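Local coordinates for cell envelope-related transcriptional attenuator domain-containing protein (Eubacterium siraeum, PDB 4OBM) that is of uncharacterised function but belongs to the LytR-CpsA-Psr family, whose members probably attach glycopolymers to the bacterial cell wall, at residues 96-101 with 200-205. Residues are numbered along the deposited sequence; the frame is centred on the assembly and turned at random.
Sequences KYIRFT and TNTNIE
Side chains of T202 and N203 take over the pairing with Y97 that backbone atoms would make in a regular ladder. N203 OD1 accepts from Y97 N at 2.9 Å, with the donor in the carbonyl plane. The same amide stacks over one face of the Y97 ring, the planes 24° apart, and N203 CG lies 3.5 Å from Y97 CE2. N203 CG sits between its backbone N and carbonyl carbon (chi1 63°), which turns the amide toward Y97. N203 ND2 also donates to N95 O, so the amide is held at both ends. At the carbonyl of the same tyrosine, T202 OG1 donates to Y97 O at 2.7 Å. That hydroxyl also accepts from I204 N, closing an ST turn. K96 bends at chi2 and brings NZ 2.8 Å from N203 O. Backbone pairing is limited to the non-hydrogen-bonded pair I98-T202 and the hydrogen-bonded pair R99-N201, where R99 N donates to N201 O at 2.8 Å. The return bond is weak, and a water also donates to R99 O. I98 CG1 meets I204 CD1 at 3.8 Å on the face packed by helix 186-199. Strand 201-202 thus forms a short, irregular antiparallel edge beside strand 94-100, ending the mixed central sheet of this alpha/beta fold.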
# COMPACT_ATOMS: atom_id res chain seq x y z
N LYS A 96 1.65 -8.19 -9.29
CA LYS A 96 1.79 -6.83 -9.76
C LYS A 96 2.39 -5.92 -8.72
O LYS A 96 2.22 -6.10 -7.50
CB LYS A 96 0.45 -6.26 -10.27
CG LYS A 96 -0.15 -7.00 -11.48
CD LYS A 96 0.84 -7.22 -12.64
CE LYS A 96 0.18 -8.00 -13.76
NZ LYS A 96 1.00 -7.97 -14.99
N TYR A 97 3.15 -4.95 -9.21
CA TYR A 97 3.82 -3.99 -8.34
C TYR A 97 3.88 -2.62 -8.98
O TYR A 97 3.79 -2.51 -10.20
CB TYR A 97 5.25 -4.48 -8.00
CG TYR A 97 6.16 -4.60 -9.21
CD1 TYR A 97 6.85 -3.49 -9.70
CD2 TYR A 97 6.37 -5.83 -9.82
CE1 TYR A 97 7.66 -3.60 -10.83
CE2 TYR A 97 7.21 -5.95 -10.92
CZ TYR A 97 7.86 -4.83 -11.42
OH TYR A 97 8.68 -4.97 -12.52
N ILE A 98 4.11 -1.58 -8.15
CA ILE A 98 4.37 -0.21 -8.59
C ILE A 98 5.58 0.31 -7.81
O ILE A 98 5.52 0.38 -6.58
CB ILE A 98 3.16 0.79 -8.46
CG1 ILE A 98 1.86 0.26 -9.11
CG2 ILE A 98 3.56 2.19 -9.03
CD1 ILE A 98 0.62 0.99 -8.63
N ARG A 99 6.65 0.68 -8.49
CA ARG A 99 7.77 1.30 -7.78
C ARG A 99 7.69 2.78 -8.06
O ARG A 99 7.87 3.21 -9.20
CB ARG A 99 9.15 0.73 -8.16
CG ARG A 99 10.29 1.55 -7.52
CD ARG A 99 11.64 1.24 -8.13
NE ARG A 99 11.97 -0.15 -7.90
CZ ARG A 99 13.16 -0.70 -8.11
NH1 ARG A 99 14.18 0.05 -8.53
NH2 ARG A 99 13.35 -1.99 -7.88
N PHE A 100 7.36 3.54 -7.02
CA PHE A 100 7.28 4.99 -7.10
C PHE A 100 8.64 5.58 -6.86
O PHE A 100 9.49 4.93 -6.27
CB PHE A 100 6.30 5.54 -6.03
CG PHE A 100 4.85 5.24 -6.29
CD1 PHE A 100 4.11 6.01 -7.18
CD2 PHE A 100 4.20 4.22 -5.60
CE1 PHE A 100 2.76 5.73 -7.43
CE2 PHE A 100 2.85 3.94 -5.84
CZ PHE A 100 2.14 4.70 -6.75
N THR A 101 8.83 6.84 -7.27
CA THR A 101 10.01 7.62 -6.93
C THR A 101 9.51 8.83 -6.14
O THR A 101 8.29 9.04 -6.06
CB THR A 101 10.81 8.02 -8.17
OG1 THR A 101 9.99 8.93 -8.91
CG2 THR A 101 11.27 6.80 -9.01
N THR A 200 5.27 5.44 -14.10
CA THR A 200 5.85 4.75 -12.97
C THR A 200 6.49 3.44 -13.44
O THR A 200 6.11 2.92 -14.49
CB THR A 200 4.82 4.52 -11.84
OG1 THR A 200 3.94 3.45 -12.20
CG2 THR A 200 4.05 5.77 -11.46
N ASN A 201 7.43 2.91 -12.65
CA ASN A 201 8.04 1.62 -12.88
C ASN A 201 7.02 0.56 -12.42
O ASN A 201 6.85 0.36 -11.22
CB ASN A 201 9.37 1.52 -12.11
CG ASN A 201 10.18 0.26 -12.36
OD1 ASN A 201 9.69 -0.77 -12.84
ND2 ASN A 201 11.44 0.32 -12.01
N THR A 202 6.28 -0.04 -13.36
CA THR A 202 5.24 -1.00 -12.98
C THR A 202 5.08 -2.12 -14.02
O THR A 202 5.49 -1.95 -15.17
CB THR A 202 3.89 -0.24 -12.74
OG1 THR A 202 2.88 -1.16 -12.32
CG2 THR A 202 3.39 0.54 -13.97
N ASN A 203 4.47 -3.25 -13.62
CA ASN A 203 4.18 -4.34 -14.55
C ASN A 203 2.65 -4.46 -14.69
O ASN A 203 2.15 -5.47 -15.20
CB ASN A 203 4.82 -5.66 -14.10
CG ASN A 203 4.31 -6.18 -12.79
OD1 ASN A 203 3.82 -5.43 -11.95
ND2 ASN A 203 4.44 -7.47 -12.58
N ILE A 204 1.92 -3.42 -14.22
CA ILE A 204 0.47 -3.33 -14.33
C ILE A 204 0.17 -2.93 -15.78
O ILE A 204 0.64 -1.90 -16.26
CB ILE A 204 -0.17 -2.35 -13.28
CG1 ILE A 204 -0.10 -2.93 -11.86
CG2 ILE A 204 -1.62 -1.95 -13.65
CD1 ILE A 204 -0.70 -2.07 -10.77
N GLU A 205 -0.61 -3.75 -16.47
CA GLU A 205 -0.99 -3.45 -17.84
C GLU A 205 -2.41 -2.93 -17.84
O GLU A 205 -3.13 -3.10 -16.84
CB GLU A 205 -0.82 -4.68 -18.77
CG GLU A 205 0.62 -5.15 -18.97
CD GLU A 205 1.67 -4.11 -19.34
OE1 GLU A 205 1.38 -3.22 -20.18
OE2 GLU A 205 2.79 -4.18 -18.78
O HOH W 1 7.98 5.54 -10.51